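Local coordinates for hypothetical protein Atu2648 (Agrobacterium tumefaciens str. C58, PDB 1ZCE) that is of unknown function but has an EVE domain, related to the PUA and ASCH domains, and may therefore bind nucleic acid, at residues 30-35 with 120-125; 59-64 with 131-136; 90-95 with 141-146; 101-106 with 112-117. All coordinates share one frame; numbering follows the deposited sequence.

Contact 1: 30-35 with 120-125; sequences TGVRNY and LSVQPV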
loop_
_atom_site.group_PDB
_atom_site.type_symbol
_atom_site.label_atom_id
_atom_site.label_comp_id
_atom_site.label_asym_id
_atom_site.label_seq_id
_atom_site.Cartn_x
_atom_site.Cartn_y
_atom_site.Cartn_z
ATOM N N THR A 30 -2.684 11.053 -4.052
ATOM C CA THR A 30 -2.999 12.350 -3.463
ATOM C C THR A 30 -3.774 12.290 -2.154
ATOM O O THR A 30 -4.285 11.244 -1.765
ATOM C CB THR A 30 -3.839 13.186 -4.438
ATOM O OG1 THR A 30 -5.072 12.504 -4.696
ATOM C CG2 THR A 30 -3.101 13.374 -5.748
ATOM N N GLY A 31 -3.843 13.431 -1.476
ATOM C CA GLY A 31 -4.601 13.518 -0.240
ATOM C C GLY A 31 -3.918 13.154 1.061
ATOM O O GLY A 31 -4.527 13.287 2.121
ATOM N N VAL A 32 -2.677 12.687 1.007
ATOM C CA VAL A 32 -1.976 12.338 2.235
ATOM C C VAL A 32 -1.547 13.622 2.934
ATOM O O VAL A 32 -0.836 14.442 2.360
ATOM C CB VAL A 32 -0.746 11.455 1.943
ATOM C CG1 VAL A 32 0.064 11.243 3.218
ATOM C CG2 VAL A 32 -1.199 10.117 1.378
ATOM N N ARG A 33 -2.010 13.794 4.169
ATOM C CA ARG A 33 -1.691 14.977 4.964
ATOM C C ARG A 33 -1.152 14.540 6.326
ATOM O O ARG A 33 -1.543 15.057 7.376
ATOM C CB ARG A 33 -2.941 15.847 5.133
ATOM C CG ARG A 33 -3.547 16.327 3.814
ATOM C CD ARG A 33 -2.622 17.293 3.078
ATOM N NE ARG A 33 -3.206 17.800 1.834
ATOM C CZ ARG A 33 -2.993 17.276 0.627
ATOM N NH1 ARG A 33 -2.201 16.221 0.486
ATOM N NH2 ARG A 33 -3.576 17.806 -0.441
ATOM N N ASN A 34 -0.246 13.571 6.280
ATOM C CA ASN A 34 0.398 13.008 7.458
ATOM C C ASN A 34 1.885 12.982 7.120
ATOM O O ASN A 34 2.282 12.424 6.095
ATOM C CB ASN A 34 -0.140 11.593 7.703
ATOM C CG ASN A 34 0.522 10.903 8.880
ATOM O OD1 ASN A 34 1.672 10.471 8.798
ATOM N ND2 ASN A 34 -0.202 10.798 9.986
ATOM N N TYR A 35 2.707 13.590 7.970
ATOM C CA TYR A 35 4.139 13.652 7.705
ATOM C C TYR A 35 4.816 12.297 7.585
ATOM O O TYR A 35 5.610 12.076 6.672
ATOM C CB TYR A 35 4.837 14.491 8.778
ATOM C CG TYR A 35 4.373 15.928 8.801
ATOM C CD1 TYR A 35 3.709 16.451 9.909
ATOM C CD2 TYR A 35 4.581 16.762 7.707
ATOM C CE1 TYR A 35 3.261 17.768 9.926
ATOM C CE2 TYR A 35 4.135 18.079 7.712
ATOM C CZ TYR A 35 3.476 18.577 8.824
ATOM O OH TYR A 35 3.029 19.880 8.831
ATOM N N LEU A 120 -1.781 5.836 10.441
ATOM C CA LEU A 120 -0.855 5.867 9.318
ATOM C C LEU A 120 -1.498 5.260 8.071
ATOM O O LEU A 120 -1.804 4.067 8.049
ATOM C CB LEU A 120 0.408 5.101 9.689
ATOM C CG LEU A 120 1.570 5.307 8.727
ATOM C CD1 LEU A 120 1.993 6.773 8.738
ATOM C CD2 LEU A 120 2.730 4.419 9.140
ATOM N N SER A 121 -1.684 6.072 7.030
ATOM C CA SER A 121 -2.326 5.610 5.795
ATOM C C SER A 121 -1.376 4.953 4.799
ATOM O O SER A 121 -1.818 4.238 3.898
ATOM C CB SER A 121 -3.058 6.770 5.109
ATOM O OG SER A 121 -2.142 7.696 4.553
ATOM N N VAL A 122 -0.081 5.217 4.946
ATOM C CA VAL A 122 0.947 4.630 4.083
ATOM C C VAL A 122 1.970 4.103 5.079
ATOM O O VAL A 122 2.573 4.872 5.839
ATOM C CB VAL A 122 1.568 5.680 3.155
ATOM C CG1 VAL A 122 2.588 5.016 2.242
ATOM C CG2 VAL A 122 0.483 6.352 2.338
ATOM N N GLN A 123 2.164 2.789 5.062
ATOM C CA GLN A 123 3.013 2.137 6.048
ATOM C C GLN A 123 4.099 1.207 5.542
ATOM O O GLN A 123 4.055 0.723 4.413
ATOM C CB GLN A 123 2.125 1.298 6.981
ATOM C CG GLN A 123 0.838 1.968 7.436
ATOM C CD GLN A 123 -0.126 1.008 8.120
ATOM O OE1 GLN A 123 -1.063 1.438 8.789
ATOM N NE2 GLN A 123 0.093 -0.294 7.942
ATOM N N PRO A 124 5.105 0.954 6.388
ATOM C CA PRO A 124 6.169 0.043 5.976
ATOM C C PRO A 124 5.640 -1.367 6.276
ATOM O O PRO A 124 4.727 -1.548 7.090
ATOM C CB PRO A 124 7.331 0.424 6.889
ATOM C CG PRO A 124 6.642 0.849 8.136
ATOM C CD PRO A 124 5.460 1.658 7.634
ATOM N N VAL A 125 6.212 -2.348 5.594
ATOM C CA VAL A 125 5.860 -3.749 5.778
ATOM C C VAL A 125 7.197 -4.470 5.704
ATOM O O VAL A 125 7.935 -4.285 4.741
ATOM C CB VAL A 125 4.939 -4.269 4.636
ATOM C CG1 VAL A 125 4.699 -5.766 4.798
ATOM C CG2 VAL A 125 3.605 -3.527 4.640
#
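Val32 and Asn34 make a small, partly buried packing contact with Leu120, Ser121 and Val122. It joins the loop between strand 27-28 and helix 35-42 to the start of strand 122-125. The contact is thin, with 146 Å² buried in total. The backbones stay well apart: the CA atoms of Val32 and Ser121 are 7.6 Å from each other. Side chains bridge the gap. CG2 of Val32 does the touching at one end. It lies 4.1 Å from OG of Ser121 and 4.2 Å from CG2 of Val122, so the methyl meets one polar and one apolar neighbour. The same valine also packs on Ala37 and Met41 of helix 35-42. In the mixed sheet of this EVE domain, strand 122-125 is an outermost strand. It pairs with strand 4-9 through backbone bonds of Gln123 with Leu6 and Val125 with Tyr4. At the other end, CG of Asn34 is anti to the backbone N (chi1 177°), which carries the amide toward Leu120. The two side chains cross at about a right angle, with OD1 of Asn34 3.7 Å from CD1 of Leu120. This is a packing contact for the amide oxygen. Its polar partner is the backbone N of Ala37, because Asn34 is the N-cap of the helix.

Contact 2: 59-64 with 131-136; sequences LDVVGI and LEVCRM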
loop_
_atom_site.group_PDB
_atom_site.type_symbol
_atom_site.label_atom_id
_atom_site.label_comp_id
_atom_site.label_asym_id
_atom_site.label_seq_id
_atom_site.Cartn_x
_atom_site.Cartn_y
_atom_site.Cartn_z
ATOM N N LEU A 59 -11.823 -3.794 4.977
ATOM C CA LEU A 59 -10.817 -4.145 5.972
ATOM C C LEU A 59 -10.007 -5.373 5.582
ATOM O O LEU A 59 -9.824 -6.293 6.376
ATOM C CB LEU A 59 -11.488 -4.348 7.336
ATOM C CG LEU A 59 -12.390 -3.183 7.759
ATOM C CD1 LEU A 59 -13.011 -3.481 9.113
ATOM C CD2 LEU A 59 -11.592 -1.888 7.812
ATOM N N ASP A 60 -9.518 -5.381 4.348
ATOM C CA ASP A 60 -8.714 -6.493 3.875
ATOM C C ASP A 60 -7.715 -6.099 2.798
ATOM O O ASP A 60 -7.868 -5.081 2.117
ATOM C CB ASP A 60 -9.608 -7.637 3.368
ATOM C CG ASP A 60 -10.669 -7.183 2.371
ATOM O OD1 ASP A 60 -11.389 -8.067 1.858
ATOM O OD2 ASP A 60 -10.800 -5.973 2.092
ATOM N N VAL A 61 -6.666 -6.906 2.684
ATOM C CA VAL A 61 -5.636 -6.704 1.675
ATOM C C VAL A 61 -6.192 -7.370 0.422
ATOM O O VAL A 61 -6.351 -8.593 0.380
ATOM C CB VAL A 61 -4.309 -7.378 2.083
ATOM C CG1 VAL A 61 -3.290 -7.251 0.955
ATOM C CG2 VAL A 61 -3.771 -6.730 3.352
ATOM N N VAL A 62 -6.471 -6.567 -0.599
ATOM C CA VAL A 62 -7.073 -7.074 -1.822
ATOM C C VAL A 62 -6.181 -7.139 -3.047
ATOM O O VAL A 62 -6.550 -7.753 -4.044
ATOM C CB VAL A 62 -8.320 -6.246 -2.178
ATOM C CG1 VAL A 62 -9.369 -6.425 -1.102
ATOM C CG2 VAL A 62 -7.950 -4.770 -2.305
ATOM N N GLY A 63 -5.012 -6.515 -2.987
ATOM C CA GLY A 63 -4.136 -6.552 -4.139
ATOM C C GLY A 63 -2.736 -6.068 -3.857
ATOM O O GLY A 63 -2.431 -5.590 -2.762
ATOM N N ILE A 64 -1.877 -6.223 -4.855
ATOM C CA ILE A 64 -0.498 -5.780 -4.765
ATOM C C ILE A 64 -0.282 -4.696 -5.814
ATOM O O ILE A 64 -0.759 -4.803 -6.951
ATOM C CB ILE A 64 0.477 -6.944 -5.020
ATOM C CG1 ILE A 64 0.344 -7.969 -3.890
ATOM C CG2 ILE A 64 1.909 -6.422 -5.118
ATOM C CD1 ILE A 64 1.271 -9.173 -4.014
ATOM N N LEU A 131 5.792 -11.447 2.898
ATOM C CA LEU A 131 5.728 -12.828 2.441
ATOM C C LEU A 131 4.638 -13.626 3.153
ATOM O O LEU A 131 3.975 -14.461 2.538
ATOM C CB LEU A 131 7.088 -13.508 2.630
ATOM C CG LEU A 131 8.211 -12.952 1.744
ATOM C CD1 LEU A 131 9.543 -13.544 2.159
ATOM C CD2 LEU A 131 7.922 -13.258 0.283
ATOM N N GLU A 132 4.449 -13.371 4.444
ATOM C CA GLU A 132 3.435 -14.088 5.209
ATOM C C GLU A 132 2.017 -13.699 4.776
ATOM O O GLU A 132 1.167 -14.568 4.586
ATOM C CB GLU A 132 3.633 -13.827 6.704
ATOM C CG GLU A 132 2.611 -14.494 7.621
ATOM C CD GLU A 132 2.684 -16.015 7.632
ATOM O OE1 GLU A 132 1.860 -16.633 8.338
ATOM O OE2 GLU A 132 3.551 -16.599 6.948
ATOM N N VAL A 133 1.754 -12.404 4.625
ATOM C CA VAL A 133 0.434 -11.965 4.187
ATOM C C VAL A 133 0.179 -12.514 2.783
ATOM O O VAL A 133 -0.927 -12.964 2.482
ATOM C CB VAL A 133 0.319 -10.415 4.202
ATOM C CG1 VAL A 133 -0.966 -9.961 3.518
ATOM C CG2 VAL A 133 0.324 -9.920 5.647
ATOM N N CYS A 134 1.196 -12.488 1.926
ATOM C CA CYS A 134 1.034 -13.022 0.577
ATOM C C CYS A 134 0.676 -14.509 0.617
ATOM O O CYS A 134 -0.223 -14.949 -0.106
ATOM C CB CYS A 134 2.303 -12.803 -0.252
ATOM S SG CYS A 134 2.469 -11.113 -0.885
ATOM N N ARG A 135 1.370 -15.281 1.453
ATOM C CA ARG A 135 1.073 -16.710 1.576
ATOM C C ARG A 135 -0.370 -16.907 2.032
ATOM O O ARG A 135 -1.096 -17.744 1.496
ATOM C CB ARG A 135 2.007 -17.388 2.584
ATOM C CG ARG A 135 3.340 -17.854 2.028
ATOM C CD ARG A 135 4.064 -18.703 3.065
ATOM N NE ARG A 135 4.469 -17.916 4.224
ATOM C CZ ARG A 135 5.587 -17.202 4.281
ATOM N NH1 ARG A 135 5.874 -16.511 5.371
ATOM N NH2 ARG A 135 6.429 -17.196 3.256
HETATM N N MSE A 136 -0.776 -16.140 3.037
HETATM C CA MSE A 136 -2.135 -16.225 3.553
HETATM C C MSE A 136 -3.112 -15.916 2.429
HETATM O O MSE A 136 -4.208 -16.472 2.380
HETATM C CB MSE A 136 -2.339 -15.217 4.683
HETATM C CG MSE A 136 -1.518 -15.488 5.931
HETATM SE SE MSE A 136 -1.586 -13.984 7.132
HETATM C CE MSE A 136 -3.386 -14.208 7.785
#
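Val61 and Ile64 of strand 60-73 pack against Val133 and Cys134 of helix 127-136 across a buried layer. The CA atoms of Val61 and Val133 are 8.4 Å apart, and those of Ile64 and Cys134 are 9.1 Å apart. The spacing between the touching strand residues reflects a classic beta bulge: Val62 and Gly63 both face Phe52 on the neighbouring strand. Val61 and Ile64, three positions apart, can then both point at the helix. A G1 bulge, with Leu59 and Asp60 facing His54, lies just before. The contact is helix-on-sheet packing. Val133 points at the strand, while Cys134 is turned to the side and meets Ile64 through SG. CG2 of Val61 meets CG1 of Val133 at 4.3 Å. CD1 of Ile64 reaches SG of Cys134 at 3.9 Å. The isoleucine arm is extended (chi2 -179°), which carries its terminal methyl out to the sulfur. Phe51 of strand 49-54 touches Val61, Val133 and Cys134, and Leu139 packs on Ile64. The polar side chains of this helix segment pair on its other flank. Arg135 grips OE2 of Glu132 side-on, with NH1 at 2.8 Å and NE at 3.2 Å. Lys108 forms a further salt bridge to the same oxygen. The helix thus turns its charges from the strand. The touching atoms are methyls and one sulfur, so the contact is apolar and gives little directional constraint.

Contact 3: 90-95 with 141-146; sequences AVCDMP and NPPKSP
Pro143 packs its ring on Val91 and Cys92, where strand 84-99 carries a classic beta bulge. Both residues pair with the one residue Ile64 across the sheet, and their backbone bonds to it hold the bulge in place. The bulge lets two consecutive residues direct their side chains toward the same proline. CG of Pro143 is the tip that touches both. It lies 3.7 Å from CG1 of Val91, and the two side chains slide past each other in opposite directions. The sulfur of Cys92 is placed between the backbone N and the carbonyl carbon (chi1 65°), and this torsion brings SG to 4.1 Å from CG of Pro143. In the next shell, Ile64 and Lys49 also pack against the proline. The segment 141-146 has no regular structure and runs over this sheet after helix 127-136. It is fixed from several sides: Pro142 rests on Tyr130, Leu131 and Cys134 of the helix, Tyr130 OH is hydrogen-bonded to O of Pro143, and OG of Ser145 is tied to Asn3 and Lys49. The contact is a surface one and buries 93 Å². It lays the last ordered part of the chain against the sheet. A second ring atom completes the touch: CB of Pro143 lies 4.1 Å from CG1 of Val91.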
loop_
_atom_site.group_PDB
_atom_site.type_symbol
_atom_site.label_atom_id
_atom_site.label_comp_id
_atom_site.label_asym_id
_atom_site.label_seq_id
_atom_site.Cartn_x
_atom_site.Cartn_y
_atom_site.Cartn_z
ATOM N N ALA A 90 -1.457 -1.090 -10.258
ATOM C CA ALA A 90 -1.739 -2.475 -9.925
ATOM C C ALA A 90 -0.721 -3.443 -10.514
ATOM O O ALA A 90 -0.201 -3.232 -11.611
ATOM C CB ALA A 90 -3.128 -2.841 -10.402
ATOM N N VAL A 91 -0.427 -4.494 -9.756
ATOM C CA VAL A 91 0.485 -5.535 -10.203
ATOM C C VAL A 91 -0.351 -6.806 -10.362
ATOM O O VAL A 91 -0.343 -7.438 -11.419
ATOM C CB VAL A 91 1.628 -5.786 -9.191
ATOM C CG1 VAL A 91 2.458 -6.982 -9.635
ATOM C CG2 VAL A 91 2.518 -4.555 -9.096
ATOM N N CYS A 92 -1.082 -7.173 -9.314
ATOM C CA CYS A 92 -1.931 -8.359 -9.361
ATOM C C CYS A 92 -2.895 -8.380 -8.182
ATOM O O CYS A 92 -2.681 -7.702 -7.179
ATOM C CB CYS A 92 -1.076 -9.630 -9.342
ATOM S SG CYS A 92 -0.143 -9.891 -7.808
ATOM N N ASP A 93 -3.966 -9.154 -8.309
ATOM C CA ASP A 93 -4.934 -9.262 -7.231
ATOM C C ASP A 93 -4.364 -10.204 -6.187
ATOM O O ASP A 93 -3.427 -10.956 -6.457
ATOM C CB ASP A 93 -6.249 -9.865 -7.736
ATOM C CG ASP A 93 -6.810 -9.134 -8.932
ATOM O OD1 ASP A 93 -7.018 -7.909 -8.835
ATOM O OD2 ASP A 93 -7.052 -9.788 -9.966
HETATM N N MSE A 94 -4.908 -10.137 -4.981
HETATM C CA MSE A 94 -4.499 -11.061 -3.941
HETATM C C MSE A 94 -5.536 -12.160 -4.162
HETATM O O MSE A 94 -6.730 -11.922 -3.994
HETATM C CB MSE A 94 -4.675 -10.442 -2.555
HETATM C CG MSE A 94 -4.237 -11.358 -1.417
HETATM SE SE MSE A 94 -2.360 -11.802 -1.488
HETATM C CE MSE A 94 -1.677 -10.206 -0.654
ATOM N N PRO A 95 -5.101 -13.363 -4.579
ATOM C CA PRO A 95 -6.008 -14.490 -4.830
ATOM C C PRO A 95 -7.134 -14.615 -3.809
ATOM O O PRO A 95 -8.311 -14.683 -4.170
ATOM C CB PRO A 95 -5.066 -15.684 -4.825
ATOM C CG PRO A 95 -3.848 -15.112 -5.482
ATOM C CD PRO A 95 -3.699 -13.767 -4.793
ATOM N N ASN A 141 5.277 -17.253 -4.351
ATOM C CA ASN A 141 6.408 -16.405 -4.739
ATOM C C ASN A 141 5.861 -15.103 -5.312
ATOM O O ASN A 141 5.821 -14.918 -6.527
ATOM C CB ASN A 141 7.272 -17.102 -5.796
ATOM C CG ASN A 141 8.178 -18.161 -5.204
ATOM O OD1 ASN A 141 9.012 -17.871 -4.347
ATOM N ND2 ASN A 141 8.023 -19.397 -5.663
ATOM N N PRO A 142 5.453 -14.174 -4.437
ATOM C CA PRO A 142 4.896 -12.880 -4.836
ATOM C C PRO A 142 5.877 -11.918 -5.496
ATOM O O PRO A 142 7.089 -12.132 -5.481
ATOM C CB PRO A 142 4.364 -12.329 -3.519
ATOM C CG PRO A 142 5.392 -12.799 -2.548
ATOM C CD PRO A 142 5.585 -14.245 -2.969
ATOM N N PRO A 143 5.351 -10.838 -6.092
ATOM C CA PRO A 143 6.180 -9.828 -6.755
ATOM C C PRO A 143 7.206 -9.289 -5.758
ATOM O O PRO A 143 6.893 -9.104 -4.581
ATOM C CB PRO A 143 5.161 -8.770 -7.164
ATOM C CG PRO A 143 3.939 -9.588 -7.453
ATOM C CD PRO A 143 3.918 -10.551 -6.287
ATOM N N LYS A 144 8.420 -9.027 -6.227
ATOM C CA LYS A 144 9.473 -8.537 -5.347
ATOM C C LYS A 144 9.878 -7.088 -5.619
ATOM O O LYS A 144 9.768 -6.596 -6.746
ATOM C CB LYS A 144 10.708 -9.443 -5.464
ATOM C CG LYS A 144 10.418 -10.921 -5.229
ATOM C CD LYS A 144 9.986 -11.198 -3.794
ATOM C CE LYS A 144 9.505 -12.637 -3.624
ATOM N NZ LYS A 144 10.540 -13.636 -4.022
ATOM N N SER A 145 10.328 -6.408 -4.566
ATOM C CA SER A 145 10.793 -5.027 -4.674
ATOM C C SER A 145 12.261 -5.070 -5.087
ATOM O O SER A 145 12.956 -6.057 -4.828
ATOM C CB SER A 145 10.681 -4.306 -3.327
ATOM O OG SER A 145 9.333 -4.045 -2.985
ATOM N N PRO A 146 12.755 -3.999 -5.729
ATOM C CA PRO A 146 14.153 -3.943 -6.167
ATOM C C PRO A 146 15.136 -3.928 -4.997
ATOM O O PRO A 146 14.867 -3.328 -3.957
ATOM C CB PRO A 146 14.200 -2.658 -6.988
ATOM C CG PRO A 146 13.181 -1.794 -6.305
ATOM C CD PRO A 146 12.042 -2.760 -6.089
#

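Contact 4: 101-106 with 112-117; sequences KDVKAN and MSLVTS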
loop_
_atom_site.group_PDB
_atom_site.type_symbol
_atom_site.label_atom_id
_atom_site.label_comp_id
_atom_site.label_asym_id
_atom_site.label_seq_id
_atom_site.Cartn_x
_atom_site.Cartn_y
_atom_site.Cartn_z
ATOM N N LYS A 101 -8.859 -9.228 10.446
ATOM C CA LYS A 101 -9.085 -10.178 11.527
ATOM C C LYS A 101 -8.036 -11.283 11.487
ATOM O O LYS A 101 -7.444 -11.623 12.514
ATOM C CB LYS A 101 -10.485 -10.784 11.410
ATOM C CG LYS A 101 -10.824 -11.782 12.507
ATOM C CD LYS A 101 -12.269 -12.241 12.395
ATOM C CE LYS A 101 -12.624 -13.242 13.481
ATOM N NZ LYS A 101 -11.812 -14.487 13.377
ATOM N N ASP A 102 -7.803 -11.844 10.306
ATOM C CA ASP A 102 -6.814 -12.903 10.176
ATOM C C ASP A 102 -5.406 -12.388 10.458
ATOM O O ASP A 102 -4.589 -13.097 11.040
ATOM C CB ASP A 102 -6.876 -13.541 8.784
ATOM C CG ASP A 102 -8.119 -14.390 8.587
ATOM O OD1 ASP A 102 -8.718 -14.810 9.598
ATOM O OD2 ASP A 102 -8.487 -14.651 7.425
ATOM N N VAL A 103 -5.122 -11.154 10.051
ATOM C CA VAL A 103 -3.805 -10.574 10.293
ATOM C C VAL A 103 -3.559 -10.447 11.797
ATOM O O VAL A 103 -2.486 -10.804 12.292
ATOM C CB VAL A 103 -3.666 -9.181 9.624
ATOM C CG1 VAL A 103 -2.394 -8.490 10.100
ATOM C CG2 VAL A 103 -3.633 -9.339 8.111
ATOM N N LYS A 104 -4.558 -9.948 12.520
ATOM C CA LYS A 104 -4.444 -9.775 13.964
ATOM C C LYS A 104 -4.307 -11.094 14.722
ATOM O O LYS A 104 -3.815 -11.116 15.847
ATOM C CB LYS A 104 -5.650 -8.993 14.500
ATOM C CG LYS A 104 -5.665 -7.529 14.090
ATOM C CD LYS A 104 -6.808 -6.780 14.752
ATOM C CE LYS A 104 -6.757 -5.295 14.427
ATOM N NZ LYS A 104 -7.833 -4.550 15.136
ATOM N N ALA A 105 -4.730 -12.190 14.101
ATOM C CA ALA A 105 -4.652 -13.503 14.733
ATOM C C ALA A 105 -3.324 -14.208 14.458
ATOM O O ALA A 105 -3.028 -15.234 15.063
ATOM C CB ALA A 105 -5.809 -14.376 14.257
ATOM N N ASN A 106 -2.524 -13.658 13.549
ATOM C CA ASN A 106 -1.238 -14.261 13.199
ATOM C C ASN A 106 -0.105 -13.710 14.072
ATOM O O ASN A 106 0.264 -12.544 13.956
ATOM C CB ASN A 106 -0.928 -13.988 11.727
ATOM C CG ASN A 106 0.203 -14.843 11.204
ATOM O OD1 ASN A 106 1.146 -15.152 11.930
ATOM N ND2 ASN A 106 0.124 -15.219 9.934
HETATM N N MSE A 112 3.334 -5.686 12.909
HETATM C CA MSE A 112 3.025 -5.049 11.634
HETATM C C MSE A 112 2.349 -3.701 11.867
HETATM O O MSE A 112 1.467 -3.575 12.718
HETATM C CB MSE A 112 2.124 -5.964 10.803
HETATM C CG MSE A 112 2.034 -5.606 9.331
HETATM SE SE MSE A 112 0.925 -6.855 8.387
HETATM C CE MSE A 112 0.911 -5.966 6.673
ATOM N N SER A 113 2.770 -2.694 11.110
ATOM C CA SER A 113 2.207 -1.357 11.244
ATOM C C SER A 113 0.687 -1.373 11.110
ATOM O O SER A 113 -0.015 -0.618 11.782
ATOM C CB SER A 113 2.810 -0.427 10.190
ATOM O OG SER A 113 2.384 0.911 10.378
ATOM N N LEU A 114 0.176 -2.242 10.245
ATOM C CA LEU A 114 -1.262 -2.334 10.029
ATOM C C LEU A 114 -2.043 -2.576 11.316
ATOM O O LEU A 114 -3.171 -2.110 11.460
ATOM C CB LEU A 114 -1.569 -3.449 9.023
ATOM C CG LEU A 114 -3.044 -3.684 8.679
ATOM C CD1 LEU A 114 -3.637 -2.444 8.013
ATOM C CD2 LEU A 114 -3.160 -4.885 7.761
ATOM N N VAL A 115 -1.445 -3.302 12.254
ATOM C CA VAL A 115 -2.120 -3.595 13.514
ATOM C C VAL A 115 -1.633 -2.756 14.695
ATOM O O VAL A 115 -2.256 -2.758 15.756
ATOM C CB VAL A 115 -1.982 -5.088 13.885
ATOM C CG1 VAL A 115 -2.618 -5.951 12.805
ATOM C CG2 VAL A 115 -0.521 -5.448 14.065
ATOM N N THR A 116 -0.528 -2.039 14.518
ATOM C CA THR A 116 0.013 -1.220 15.597
ATOM C C THR A 116 -0.280 0.269 15.428
ATOM O O THR A 116 -0.489 0.982 16.410
ATOM C CB THR A 116 1.541 -1.405 15.731
ATOM O OG1 THR A 116 2.190 -0.954 14.537
ATOM C CG2 THR A 116 1.876 -2.871 15.965
ATOM N N SER A 117 -0.285 0.738 14.185
ATOM C CA SER A 117 -0.553 2.145 13.898
ATOM C C SER A 117 -2.037 2.360 13.619
ATOM O O SER A 117 -2.641 1.625 12.842
ATOM C CB SER A 117 0.272 2.597 12.693
ATOM O OG SER A 117 1.658 2.441 12.944
#
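Val103 has CG1 anti to the backbone N (chi1 170°), and this methyl meets three side chains of segment 112-117. Val115 is turned differently: its CG1 is anti to the carbonyl carbon (chi1 -61°) and points back at the first helix. The two helices, 100-105 and 113-116, are short and follow each other through a loop, so this is local helix-on-helix packing within the EVE domain. They come close, with CA of Lys104 6.6 Å from CA of Val115. The CG1 atoms of Val103 and Val115 are 3.7 Å apart. Selenomethionine Met112 crosses Val103 at about a right angle and brings its SE to 4.1 Å from CG1 of Val103. CD2 of Leu114 stands a little farther off. Met112 and Leu114 also reach Leu6 of strand 4-9, and Met112 packs on Val133 of helix 127-136. The valine therefore sits where the short helices meet the core. Lys104 covers the solvent side with its aliphatic part and is itself exposed. Within the second helix, Met112 holds the N-cap position and its O accepts from N of Val115 at 3.0 Å. The hydroxyls OG of Ser113 and OG of Ser117 share a hydrogen bond of 3.1 Å. Lys104 and Val115 slide past each other in opposite directions, with CG of Lys104 3.7 Å from CG1 of Val115.

In the fold
Contacts 2 and 3 are neighbours, with centres about 10 Å apart. They share the pairing of strands 60-73 and 84-99, where O of Ile64 lies 2.8 Å from N of Val91. The sulfur SG of Cys134 also touches CB of Pro142, at 3.5 Å. Contact 4 adjoins contact 2: OE1 of Glu132 and ND2 of Asn106 are 2.7 Å apart, a probable hydrogen bond. Contact 4 also reaches contact 1, through CD2 of Leu120 and OG of Ser113 at 3.7 Å. Contacts 1 and 3 do not touch. Their centres are about 20 Å apart, on opposite sides of the chain's centre. Contacts 1, 2 and 3 all reach the same sheet.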